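Local coordinates for protein cytidylyltransferase (Leptospira borgpetersenii serovar Hardjo-bovis, PDB 6OEW) that probably transfers a cytidylyl group from CTP to an acceptor, as a magnesium-binding nucleotidyltransferase of the GT-A type, at residues 16-21 / 81-86; 88-93 / 102-107; 118-123 / 186-191; 135-140 / 145-150. All blocks are in the same frame, centred on the assembly; numbering follows the deposited sequence.

Contact 1 (16-21 / 81-86); sequences QARMGS and GSANDL
A83 O is where the two loops come together on the R18 side. It accepts a hydrogen bond from a water 2.8 Å away, and the same water accepts one from R18 NH1 at 3.0 Å; R89 NH2 adds a weak bond to the same carbonyl. The guanidinium also comes near A83 O directly, NH1 standing 3.5 Å off, but the angle is too poor for a bond, so the water carries the link. With chi1 at 70°, CG of R18 sits between the backbone N and the carbonyl carbon, and a bend at chi3 leaves the head beside A83 and N84. N84 ND2 lies at the edge of the guanidinium, 3.7 Å from NH1; the two planes are 42° apart, and no bond forms between these two donors. G20 O lies above one face. Both loops follow parallel strands of a Rossmann-like sheet, 16-21 after the first strand, where relatives in this family usually bind the nucleotide. At the other end L86 CD1 stands above the amide plane of Q16, 3.7 Å from Q16 CD, with the two side chains crossing at about a right angle. Q16 OE1 is meanwhile bonded to R104 NH2. D85, just before L86, is the N-cap of helix 86-96; its OD1 accepts Q88 N. S82 OG takes D85 N at 2.9 Å in an ST motif.

Contact 2 (88-93 / 102-107); sequences QRYLDA and IVRLTG
Y90 reaches from its helix across to I102, R104 and L105 on the strand, and it can be followed outward from CB, which points toward them. The ring edge comes first: CD2 lies 4.0 Å from I102 CG2, which sits close to the ring plane. One atom further, CE2 is 3.7 Å from R104 CG, with R104 CB a little beyond. Next, CZ comes to 3.5 Å from the same R104 CG. This is the packing of a beta-alpha-beta crossover: helix 86-96 joins strand 77-81 to the parallel strand 101-106 and lies over the sheet, the segment axes 11.0 Å apart at 141°. At the tip, OH touches R104 CG at 3.2 Å. It is equally near L105 O, but the angle there is wrong for a bond, and the hydroxyl is instead spent on L14 O of the neighbouring strand. R104 leaves the strand with CG opposite the backbone N (chi1 -179°) and runs straight to NE, passing Y90 at about a right angle. Its guanidinium stands nearly perpendicular to the ring, with Y90 OH near its plane, while NH1 makes a salt bridge to E149 and NH2 has Q16 as its polar partner.

Contact 3 (118-123 / 186-191); sequences DLMVDL and FEYPNE. With EDO (1,2-ethanediol), chain E.
A Met-aromatic contact between M120 and Y188 joins helix 114-126 to the outer edge of the central sheet, where the chain has just left strand 185-187. The helix packs against one face of this GT-A-type sheet, and Y188 extends that packing at the border. M120 supplies the cover over one face of the Y188 ring. Its CG stands 3.7 Å from the ring centroid and only 17° off the normal, a CH-pi contact, displaced somewhat toward the rim at CG and CD2 of the tyrosine. The sulfur comes in more obliquely, SD lying 4.6 Å from the centroid at 39° from the normal. A bend at chi3 (66°) then folds the methyl back, and CE ends 4.1 Å from Y188 CB. M120 also touches L134 and I150 of the sheet, so it links the strands to the tyrosine. L123, one turn on, and L119, just before M120, meet the rest of the tyrosine. L123 CD2 approaches the ring edge, 3.8 Å from Y188 CD1, and L119 lies at the far end. Further along, a 1,2-ethanediol, probably from the crystallisation liquor, makes a weak bond from O2 to N190 O at 3.4 Å. The phenol oxygen of Y188 rests against two carbons of one leucine, with L119 CB and L119 CD1 each 3.7 Å from Y188 OH.

Contact 4 (135-140 / 145-150); sequences TNCFQR and GMDIEI
Charge joins R140 to D147. The guanidinium meets the carboxylate end-on, NH2 to OD2 at 2.9 Å and NH1 to OD1 at 3.2 Å. Both oxygens lie close to the guanidinium plane, but the two flat groups are turned 49° apart, so the nitrogens reach the oxygens from above the carboxylate plane. C137 CB covers one face of the guanidinium. Hydrogen bonds come mostly from N136, which grips the opposite backbone three times. Its N gives to I148 O, its OD1 takes I148 N at 2.8 Å, and its ND2 gives an almost straight bond to M146 O (3.0 Å, 175°). A chi1 of 73° brings the amide round to face that backbone. These bonds continue the pairing of a long-looped beta hairpin, strands 133-135 and 149-152, past its last bridge, the non-hydrogen-bonded antiparallel pair T135-E149. The ST turn at T135, whose OG1 accepts C137 N at 2.9 Å, starts the loop. A water bridges the two strands, accepting from T135 OG1 and donating to E149 OE2; E149 OE1 is engaged by R104. Among van der Waals touches, C137 SG packs on D147 CB at 3.7 Å, and T135 and E149 lie side by side, pointing the same way.

Overall arrangement
All four contacts build on one mixed sheet. Contacts 1 and 2 lie together, centres about 10 Å apart, sharing the pair of bonds Q16 O to G107 N and S82 O to R89 NE. Contact 4 adjoins contact 2 through neighbouring strands, tied by R104 and E149. It is also nested in the chain loop closed by contact 3, about 9 Å away between centres, which it meets where Y188 N bonds to T135 O. Contact 3 lies at the border far from contact 1, about 27 Å between centres. The bound magnesium lies near contacts 1 and 4, about 6 Å from the side chain of D147 and about 7 Å from that of Q16, and both side chains are similarly close to D108, a magnesium-binding residue.

Contact 1 (16-21 / 81-86)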
loop_
_atom_site.group_PDB
_atom_site.type_symbol
_atom_site.label_atom_id
_atom_site.label_comp_id
_atom_site.label_asym_id
_atom_site.label_seq_id
_atom_site.Cartn_x
_atom_site.Cartn_y
_atom_site.Cartn_z
ATOM N N GLN A 16 -0.708 -6.610 -0.241
ATOM C CA GLN A 16 -0.780 -7.612 0.813
ATOM C C GLN A 16 -1.880 -7.243 1.801
ATOM O O GLN A 16 -1.975 -6.097 2.260
ATOM C CB GLN A 16 0.568 -7.767 1.520
ATOM C CG GLN A 16 1.091 -6.494 2.145
ATOM C CD GLN A 16 2.322 -6.745 2.993
ATOM O OE1 GLN A 16 3.445 -6.682 2.509
ATOM N NE2 GLN A 16 2.105 -7.043 4.276
ATOM N N ALA A 17 -2.742 -8.208 2.097
ATOM C CA ALA A 17 -3.849 -7.954 3.010
ATOM C C ALA A 17 -4.240 -9.270 3.647
ATOM O O ALA A 17 -4.165 -10.320 3.006
ATOM C CB ALA A 17 -5.069 -7.358 2.299
ATOM N N ARG A 18 -4.640 -9.213 4.918
ATOM C CA ARG A 18 -5.102 -10.408 5.608
ATOM C C ARG A 18 -6.037 -10.009 6.739
ATOM O O ARG A 18 -5.948 -8.903 7.283
ATOM C CB ARG A 18 -3.947 -11.248 6.185
ATOM C CG ARG A 18 -3.257 -10.578 7.368
ATOM C CD ARG A 18 -2.043 -11.373 7.817
ATOM N NE ARG A 18 -2.417 -12.662 8.399
ATOM C CZ ARG A 18 -1.561 -13.514 8.958
ATOM N NH1 ARG A 18 -0.267 -13.226 8.999
ATOM N NH2 ARG A 18 -2.005 -14.660 9.477
ATOM N N MET A 19 -6.936 -10.939 7.083
ATOM C CA MET A 19 -7.873 -10.714 8.179
ATOM C C MET A 19 -7.154 -10.756 9.518
ATOM O O MET A 19 -7.420 -9.930 10.398
ATOM C CB MET A 19 -8.995 -11.765 8.138
ATOM C CG MET A 19 -9.983 -11.555 6.957
ATOM S SD MET A 19 -11.035 -10.097 7.186
ATOM C CE MET A 19 -12.165 -10.776 8.446
ATOM N N GLY A 20 -6.219 -11.688 9.678
ATOM C CA GLY A 20 -5.502 -11.826 10.934
ATOM C C GLY A 20 -4.347 -10.856 11.070
ATOM O O GLY A 20 -3.245 -11.256 11.463
ATOM N N SER A 21 -4.581 -9.584 10.731
ATOM C CA SER A 21 -3.530 -8.586 10.835
ATOM C C SER A 21 -3.089 -8.420 12.285
ATOM O O SER A 21 -3.864 -8.607 13.224
ATOM C CB SER A 21 -3.991 -7.235 10.251
ATOM O OG SER A 21 -5.250 -6.774 10.785
ATOM N N GLY A 81 -0.850 -17.359 -0.305
ATOM C CA GLY A 81 0.448 -17.954 -0.006
ATOM C C GLY A 81 0.856 -17.756 1.434
ATOM O O GLY A 81 0.005 -17.725 2.336
ATOM N N SER A 82 2.161 -17.585 1.651
ATOM C CA SER A 82 2.742 -17.691 2.986
ATOM C C SER A 82 2.191 -16.626 3.926
ATOM O O SER A 82 2.100 -15.455 3.575
ATOM C CB SER A 82 4.262 -17.559 2.913
ATOM O OG SER A 82 4.840 -17.493 4.209
ATOM N N ALA A 83 1.864 -17.041 5.160
ATOM C CA ALA A 83 1.320 -16.077 6.112
ATOM C C ALA A 83 2.380 -15.079 6.577
ATOM O O ALA A 83 2.144 -13.863 6.576
ATOM C CB ALA A 83 0.697 -16.818 7.310
ATOM N N ASN A 84 3.554 -15.570 6.994
ATOM C CA ASN A 84 4.574 -14.710 7.591
ATOM C C ASN A 84 5.795 -14.460 6.716
ATOM O O ASN A 84 6.618 -13.599 7.058
ATOM C CB ASN A 84 5.055 -15.298 8.922
ATOM C CG ASN A 84 3.925 -15.515 9.898
ATOM O OD1 ASN A 84 3.813 -16.579 10.513
ATOM N ND2 ASN A 84 3.072 -14.507 10.041
ATOM N N ASP A 85 5.956 -15.180 5.612
ATOM C CA ASP A 85 7.099 -14.940 4.736
ATOM C C ASP A 85 6.582 -14.125 3.560
ATOM O O ASP A 85 6.172 -14.665 2.532
ATOM C CB ASP A 85 7.758 -16.250 4.318
ATOM C CG ASP A 85 9.064 -16.034 3.561
ATOM O OD1 ASP A 85 9.261 -14.963 2.958
ATOM O OD2 ASP A 85 9.885 -16.963 3.541
ATOM N N LEU A 86 6.591 -12.795 3.732
ATOM C CA LEU A 86 6.081 -11.905 2.699
ATOM C C LEU A 86 7.022 -11.843 1.508
ATOM O O LEU A 86 6.576 -11.570 0.390
ATOM C CB LEU A 86 5.851 -10.502 3.270
ATOM C CG LEU A 86 4.492 -10.287 3.973
ATOM C CD1 LEU A 86 3.342 -10.308 2.944
ATOM C CD2 LEU A 86 4.250 -11.279 5.115
HETATM O O HOH W 1 1.243 -11.281 7.270
#

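Contact 2 (88-93 / 102-107)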
loop_
_atom_site.group_PDB
_atom_site.type_symbol
_atom_site.label_atom_id
_atom_site.label_comp_id
_atom_site.label_asym_id
_atom_site.label_seq_id
_atom_site.Cartn_x
_atom_site.Cartn_y
_atom_site.Cartn_z
ATOM N N GLN A 88 8.505 -14.439 0.277
ATOM C CA GLN A 88 8.072 -15.584 -0.522
ATOM C C GLN A 88 6.711 -15.326 -1.152
ATOM O O GLN A 88 6.486 -15.694 -2.311
ATOM C CB GLN A 88 8.021 -16.866 0.313
ATOM C CG GLN A 88 7.649 -18.105 -0.533
ATOM C CD GLN A 88 7.182 -19.312 0.296
ATOM O OE1 GLN A 88 5.992 -19.452 0.626
ATOM N NE2 GLN A 88 8.121 -20.195 0.620
ATOM N N ARG A 89 5.783 -14.724 -0.405
ATOM C CA ARG A 89 4.462 -14.447 -0.970
ATOM C C ARG A 89 4.562 -13.507 -2.169
ATOM O O ARG A 89 3.897 -13.726 -3.194
ATOM C CB ARG A 89 3.535 -13.849 0.085
ATOM C CG ARG A 89 2.050 -14.015 -0.261
ATOM C CD ARG A 89 1.131 -13.063 0.517
ATOM N NE ARG A 89 1.229 -13.284 1.961
ATOM C CZ ARG A 89 0.656 -12.494 2.862
ATOM N NH1 ARG A 89 -0.073 -11.441 2.459
ATOM N NH2 ARG A 89 0.801 -12.766 4.164
ATOM N N TYR A 90 5.387 -12.454 -2.062
ATOM C CA TYR A 90 5.529 -11.509 -3.174
ATOM C C TYR A 90 6.315 -12.121 -4.320
ATOM O O TYR A 90 6.036 -11.842 -5.495
ATOM C CB TYR A 90 6.217 -10.228 -2.718
ATOM C CG TYR A 90 5.251 -9.176 -2.277
ATOM C CD1 TYR A 90 4.671 -9.237 -1.014
ATOM C CD2 TYR A 90 4.895 -8.128 -3.128
ATOM C CE1 TYR A 90 3.770 -8.285 -0.599
ATOM C CE2 TYR A 90 3.992 -7.169 -2.726
ATOM C CZ TYR A 90 3.428 -7.262 -1.459
ATOM O OH TYR A 90 2.523 -6.301 -1.063
ATOM N N LEU A 91 7.327 -12.928 -4.006
ATOM C CA LEU A 91 8.111 -13.542 -5.071
ATOM C C LEU A 91 7.270 -14.573 -5.821
ATOM O O LEU A 91 7.278 -14.614 -7.056
ATOM C CB LEU A 91 9.384 -14.161 -4.489
ATOM C CG LEU A 91 10.469 -14.623 -5.452
ATOM C CD1 LEU A 91 10.814 -13.520 -6.434
ATOM C CD2 LEU A 91 11.699 -15.063 -4.688
ATOM N N ASP A 92 6.508 -15.394 -5.087
ATOM C CA ASP A 92 5.586 -16.334 -5.724
ATOM C C ASP A 92 4.608 -15.600 -6.651
ATOM O O ASP A 92 4.410 -15.987 -7.813
ATOM C CB ASP A 92 4.788 -17.105 -4.665
ATOM C CG ASP A 92 5.582 -18.207 -3.949
ATOM O OD1 ASP A 92 6.712 -18.537 -4.332
ATOM O OD2 ASP A 92 5.032 -18.745 -2.954
ATOM N N ALA A 93 3.980 -14.537 -6.142
ATOM C CA ALA A 93 2.985 -13.814 -6.923
ATOM C C ALA A 93 3.610 -13.167 -8.153
ATOM O O ALA A 93 3.049 -13.241 -9.253
ATOM C CB ALA A 93 2.309 -12.749 -6.061
ATOM N N ILE A 102 7.451 -4.408 -9.292
ATOM C CA ILE A 102 6.478 -4.620 -8.221
ATOM C C ILE A 102 6.120 -3.298 -7.539
ATOM O O ILE A 102 6.987 -2.626 -6.971
ATOM C CB ILE A 102 7.013 -5.625 -7.200
ATOM C CG1 ILE A 102 7.122 -7.001 -7.868
ATOM C CG2 ILE A 102 6.078 -5.648 -5.974
ATOM C CD1 ILE A 102 8.193 -7.897 -7.270
ATOM N N VAL A 103 4.835 -2.957 -7.528
ATOM C CA VAL A 103 4.345 -1.865 -6.691
ATOM C C VAL A 103 3.772 -2.510 -5.433
ATOM O O VAL A 103 2.733 -3.182 -5.475
ATOM C CB VAL A 103 3.311 -0.991 -7.405
ATOM C CG1 VAL A 103 2.864 0.147 -6.474
ATOM C CG2 VAL A 103 3.884 -0.445 -8.710
ATOM N N ARG A 104 4.477 -2.353 -4.323
ATOM C CA ARG A 104 4.075 -2.983 -3.069
ATOM C C ARG A 104 3.189 -2.035 -2.273
ATOM O O ARG A 104 3.623 -0.935 -1.920
ATOM C CB ARG A 104 5.284 -3.370 -2.232
ATOM C CG ARG A 104 4.781 -4.050 -0.950
ATOM C CD ARG A 104 5.733 -3.937 0.161
ATOM N NE ARG A 104 5.310 -4.666 1.372
ATOM C CZ ARG A 104 5.951 -4.506 2.518
ATOM N NH1 ARG A 104 6.956 -3.638 2.550
ATOM N NH2 ARG A 104 5.607 -5.198 3.605
ATOM N N LEU A 105 1.952 -2.466 -1.996
ATOM C CA LEU A 105 1.016 -1.756 -1.144
ATOM C C LEU A 105 0.520 -2.718 -0.079
ATOM O O LEU A 105 0.572 -3.938 -0.252
ATOM C CB LEU A 105 -0.213 -1.228 -1.891
ATOM C CG LEU A 105 0.035 -0.384 -3.141
ATOM C CD1 LEU A 105 -1.319 -0.034 -3.780
ATOM C CD2 LEU A 105 0.816 0.870 -2.790
ATOM N N THR A 106 -0.010 -2.149 1.000
ATOM C CA THR A 106 -0.581 -2.952 2.074
ATOM C C THR A 106 -2.018 -2.505 2.307
ATOM O O THR A 106 -2.366 -1.329 2.119
ATOM C CB THR A 106 0.214 -2.821 3.375
ATOM O OG1 THR A 106 0.053 -1.498 3.907
ATOM C CG2 THR A 106 1.699 -3.105 3.142
ATOM N N GLY A 107 -2.843 -3.454 2.730
ATOM C CA GLY A 107 -4.265 -3.212 2.882
ATOM C C GLY A 107 -4.669 -2.327 4.049
ATOM O O GLY A 107 -5.863 -2.194 4.344
#

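Contact 3 (118-123 / 186-191)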
loop_
_atom_site.group_PDB
_atom_site.type_symbol
_atom_site.label_atom_id
_atom_site.label_comp_id
_atom_site.label_asym_id
_atom_site.label_seq_id
_atom_site.Cartn_x
_atom_site.Cartn_y
_atom_site.Cartn_z
ATOM N N ASP A 118 0.941 6.436 -9.827
ATOM C CA ASP A 118 1.300 6.459 -11.244
ATOM C C ASP A 118 2.510 7.346 -11.492
ATOM O O ASP A 118 3.360 7.022 -12.334
ATOM C CB ASP A 118 0.121 6.933 -12.092
ATOM C CG ASP A 118 -1.006 5.904 -12.150
ATOM O OD1 ASP A 118 -0.810 4.765 -11.659
ATOM O OD2 ASP A 118 -2.076 6.234 -12.696
ATOM N N LEU A 119 2.594 8.482 -10.791
ATOM C CA LEU A 119 3.751 9.365 -10.954
ATOM C C LEU A 119 5.024 8.665 -10.527
ATOM O O LEU A 119 6.081 8.827 -11.151
ATOM C CB LEU A 119 3.564 10.645 -10.135
ATOM C CG LEU A 119 2.585 11.696 -10.650
ATOM C CD1 LEU A 119 2.341 12.786 -9.605
ATOM C CD2 LEU A 119 3.144 12.309 -11.952
ATOM N N MET A 120 4.951 7.906 -9.432
ATOM C CA MET A 120 6.126 7.202 -8.942
ATOM C C MET A 120 6.540 6.111 -9.909
ATOM O O MET A 120 7.738 5.930 -10.165
ATOM C CB MET A 120 5.865 6.627 -7.542
ATOM C CG MET A 120 5.864 7.708 -6.461
ATOM S SD MET A 120 5.492 7.036 -4.806
ATOM C CE MET A 120 6.928 6.006 -4.517
ATOM N N VAL A 121 5.568 5.385 -10.472
ATOM C CA VAL A 121 5.921 4.356 -11.445
ATOM C C VAL A 121 6.548 5.004 -12.675
ATOM O O VAL A 121 7.540 4.506 -13.216
ATOM C CB VAL A 121 4.698 3.503 -11.833
ATOM C CG1 VAL A 121 5.097 2.558 -12.954
ATOM C CG2 VAL A 121 4.142 2.683 -10.623
ATOM N N ASP A 122 5.974 6.131 -13.135
ATOM C CA ASP A 122 6.526 6.824 -14.301
ATOM C C ASP A 122 7.975 7.227 -14.059
ATOM O O ASP A 122 8.837 7.049 -14.934
ATOM C CB ASP A 122 5.676 8.059 -14.634
ATOM C CG ASP A 122 4.431 7.720 -15.440
ATOM O OD1 ASP A 122 4.272 6.539 -15.831
ATOM O OD2 ASP A 122 3.613 8.634 -15.679
ATOM N N LEU A 123 8.265 7.762 -12.870
ATOM C CA LEU A 123 9.643 8.115 -12.538
ATOM C C LEU A 123 10.552 6.887 -12.572
ATOM O O LEU A 123 11.676 6.947 -13.095
ATOM C CB LEU A 123 9.687 8.791 -11.158
ATOM C CG LEU A 123 11.027 9.388 -10.689
ATOM C CD1 LEU A 123 11.451 10.596 -11.541
ATOM C CD2 LEU A 123 10.956 9.789 -9.225
ATOM N N PHE A 186 16.160 5.292 -4.187
ATOM C CA PHE A 186 15.698 6.660 -4.385
ATOM C C PHE A 186 14.396 6.889 -3.649
ATOM O O PHE A 186 13.623 5.957 -3.421
ATOM C CB PHE A 186 15.533 6.979 -5.865
ATOM C CG PHE A 186 16.827 7.047 -6.551
ATOM C CD1 PHE A 186 17.598 8.187 -6.452
ATOM C CD2 PHE A 186 17.346 5.929 -7.184
ATOM C CE1 PHE A 186 18.835 8.236 -7.042
ATOM C CE2 PHE A 186 18.583 5.974 -7.789
ATOM C CZ PHE A 186 19.330 7.123 -7.711
ATOM N N GLU A 187 14.146 8.156 -3.320
ATOM C CA GLU A 187 12.986 8.520 -2.521
ATOM C C GLU A 187 12.147 9.584 -3.217
ATOM O O GLU A 187 12.658 10.431 -3.950
ATOM C CB GLU A 187 13.410 9.022 -1.151
ATOM C CG GLU A 187 14.206 7.990 -0.360
ATOM C CD GLU A 187 14.512 8.486 1.031
ATOM O OE1 GLU A 187 15.651 8.940 1.278
ATOM O OE2 GLU A 187 13.585 8.458 1.857
ATOM N N TYR A 188 10.859 9.558 -2.926
ATOM C CA TYR A 188 9.898 10.427 -3.582
ATOM C C TYR A 188 9.226 11.325 -2.549
ATOM O O TYR A 188 8.482 10.819 -1.684
ATOM C CB TYR A 188 8.885 9.582 -4.343
ATOM C CG TYR A 188 7.992 10.381 -5.249
ATOM C CD1 TYR A 188 8.431 10.790 -6.510
ATOM C CD2 TYR A 188 6.732 10.767 -4.830
ATOM C CE1 TYR A 188 7.607 11.542 -7.340
ATOM C CE2 TYR A 188 5.905 11.515 -5.641
ATOM C CZ TYR A 188 6.344 11.891 -6.893
ATOM O OH TYR A 188 5.502 12.624 -7.666
ATOM N N PRO A 189 9.454 12.639 -2.584
ATOM C CA PRO A 189 8.873 13.536 -1.581
ATOM C C PRO A 189 7.462 14.013 -1.908
ATOM O O PRO A 189 7.028 14.065 -3.061
ATOM C CB PRO A 189 9.835 14.730 -1.594
ATOM C CG PRO A 189 10.233 14.824 -3.067
ATOM C CD PRO A 189 10.308 13.365 -3.546
ATOM N N ASN A 190 6.756 14.389 -0.846
ATOM C CA ASN A 190 5.583 15.247 -0.928
ATOM C C ASN A 190 6.027 16.703 -1.101
ATOM O O ASN A 190 7.168 17.069 -0.819
ATOM C CB ASN A 190 4.738 15.070 0.340
ATOM C CG ASN A 190 3.347 15.690 0.243
ATOM O OD1 ASN A 190 2.852 16.042 -0.839
ATOM N ND2 ASN A 190 2.697 15.814 1.404
ATOM N N GLU A 191 5.109 17.551 -1.557
ATOM C CA GLU A 191 5.481 18.948 -1.764
ATOM C C GLU A 191 5.635 19.700 -0.446
ATOM O O GLU A 191 6.325 20.724 -0.391
ATOM C CB GLU A 191 4.443 19.636 -2.636
ATOM C CG GLU A 191 3.039 19.366 -2.135
ATOM C CD GLU A 191 1.995 19.996 -3.016
ATOM O OE1 GLU A 191 2.356 20.919 -3.777
ATOM O OE2 GLU A 191 0.824 19.556 -2.952
HETATM C C1 EDO E . 8.710 18.775 1.901
HETATM O O1 EDO E . 8.773 19.904 2.778
HETATM C C2 EDO E . 10.093 18.142 1.776
HETATM O O2 EDO E . 10.280 17.746 0.414
#

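Contact 4 (135-140 / 145-150)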
loop_
_atom_site.group_PDB
_atom_site.type_symbol
_atom_site.label_atom_id
_atom_site.label_comp_id
_atom_site.label_asym_id
_atom_site.label_seq_id
_atom_site.Cartn_x
_atom_site.Cartn_y
_atom_site.Cartn_z
ATOM N N THR A 135 10.869 4.560 -2.988
ATOM C CA THR A 135 9.904 4.606 -1.883
ATOM C C THR A 135 9.520 6.049 -1.597
ATOM O O THR A 135 10.284 6.979 -1.866
ATOM C CB THR A 135 10.470 3.935 -0.593
ATOM O OG1 THR A 135 9.528 4.046 0.490
ATOM C CG2 THR A 135 11.778 4.573 -0.156
ATOM N N ASN A 136 8.311 6.239 -1.065
ATOM C CA ASN A 136 7.905 7.515 -0.490
ATOM C C ASN A 136 7.713 7.411 1.020
ATOM O O ASN A 136 7.140 8.319 1.631
ATOM C CB ASN A 136 6.609 8.020 -1.154
ATOM C CG ASN A 136 5.370 7.213 -0.696
ATOM O OD1 ASN A 136 5.489 6.183 0.021
ATOM N ND2 ASN A 136 4.192 7.669 -1.100
ATOM N N CYS A 137 8.169 6.315 1.638
ATOM C CA CYS A 137 7.887 6.142 3.057
ATOM C C CYS A 137 9.111 5.683 3.839
ATOM O O CYS A 137 8.959 5.053 4.895
ATOM C CB CYS A 137 6.704 5.172 3.248
ATOM S SG CYS A 137 6.933 3.518 2.538
ATOM N N PHE A 138 10.321 5.982 3.354
ATOM C CA PHE A 138 11.499 5.915 4.214
ATOM C C PHE A 138 11.539 7.227 4.984
ATOM O O PHE A 138 10.973 7.326 6.078
ATOM C CB PHE A 138 12.764 5.678 3.394
ATOM C CG PHE A 138 14.004 5.466 4.223
ATOM C CD1 PHE A 138 14.079 4.435 5.138
ATOM C CD2 PHE A 138 15.117 6.277 4.043
ATOM C CE1 PHE A 138 15.227 4.241 5.888
ATOM C CE2 PHE A 138 16.268 6.078 4.790
ATOM C CZ PHE A 138 16.321 5.062 5.703
ATOM N N GLN A 139 12.167 8.253 4.409
ATOM C CA GLN A 139 11.796 9.612 4.782
ATOM C C GLN A 139 10.296 9.766 4.556
ATOM O O GLN A 139 9.774 9.349 3.515
ATOM C CB GLN A 139 12.558 10.640 3.931
ATOM C CG GLN A 139 14.010 10.863 4.293
ATOM C CD GLN A 139 14.604 12.008 3.489
ATOM O OE1 GLN A 139 14.619 13.158 3.935
ATOM N NE2 GLN A 139 15.083 11.693 2.279
ATOM N N ARG A 140 9.592 10.342 5.528
ATOM C CA ARG A 140 8.143 10.498 5.430
ATOM C C ARG A 140 7.752 11.965 5.321
ATOM O O ARG A 140 7.955 12.734 6.267
ATOM C CB ARG A 140 7.450 9.856 6.634
ATOM C CG ARG A 140 7.548 8.340 6.604
ATOM C CD ARG A 140 6.884 7.679 7.835
ATOM N NE ARG A 140 6.799 6.234 7.618
ATOM C CZ ARG A 140 5.820 5.650 6.931
ATOM N NH1 ARG A 140 4.828 6.385 6.425
ATOM N NH2 ARG A 140 5.817 4.331 6.753
ATOM N N GLY A 145 -0.242 6.131 5.528
ATOM C CA GLY A 145 -1.322 5.600 4.727
ATOM C C GLY A 145 -1.237 5.887 3.242
ATOM O O GLY A 145 -2.097 5.408 2.492
ATOM N N MET A 146 -0.260 6.678 2.789
ATOM C CA MET A 146 0.012 6.828 1.368
ATOM C C MET A 146 1.210 5.997 0.920
ATOM O O MET A 146 1.747 6.255 -0.161
ATOM C CB MET A 146 0.281 8.296 0.996
ATOM C CG MET A 146 -0.910 9.210 0.920
ATOM S SD MET A 146 -2.276 8.608 -0.079
ATOM C CE MET A 146 -3.434 8.320 1.259
ATOM N N ASP A 147 1.634 5.016 1.724
ATOM C CA ASP A 147 2.934 4.371 1.527
ATOM C C ASP A 147 2.967 3.593 0.221
ATOM O O ASP A 147 2.082 2.775 -0.061
ATOM C CB ASP A 147 3.257 3.406 2.673
ATOM C CG ASP A 147 3.254 4.061 4.050
ATOM O OD1 ASP A 147 2.846 5.230 4.205
ATOM O OD2 ASP A 147 3.659 3.357 4.995
ATOM N N ILE A 148 4.012 3.838 -0.565
ATOM C CA ILE A 148 4.219 3.170 -1.841
ATOM C C ILE A 148 5.688 2.816 -1.927
ATOM O O ILE A 148 6.550 3.670 -1.688
ATOM C CB ILE A 148 3.808 4.077 -3.022
ATOM C CG1 ILE A 148 2.311 4.425 -2.937
ATOM C CG2 ILE A 148 4.168 3.402 -4.346
ATOM C CD1 ILE A 148 1.872 5.682 -3.806
ATOM N N GLU A 149 5.973 1.565 -2.251
ATOM C CA GLU A 149 7.315 1.096 -2.540
ATOM C C GLU A 149 7.276 0.415 -3.892
ATOM O O GLU A 149 6.312 -0.287 -4.208
ATOM C CB GLU A 149 7.825 0.114 -1.447
ATOM C CG GLU A 149 7.859 0.776 -0.090
ATOM C CD GLU A 149 7.745 -0.210 1.064
ATOM O OE1 GLU A 149 6.911 -1.142 0.981
ATOM O OE2 GLU A 149 8.492 -0.028 2.046
ATOM N N ILE A 150 8.292 0.672 -4.708
ATOM C CA ILE A 150 8.405 0.097 -6.042
ATOM C C ILE A 150 9.785 -0.513 -6.178
ATOM O O ILE A 150 10.788 0.163 -5.929
ATOM C CB ILE A 150 8.181 1.162 -7.134
ATOM C CG1 ILE A 150 6.855 1.901 -6.858
ATOM C CG2 ILE A 150 8.163 0.484 -8.480
ATOM C CD1 ILE A 150 6.595 3.090 -7.840
HETATM O O HOH W 2 10.553 1.894 1.852
#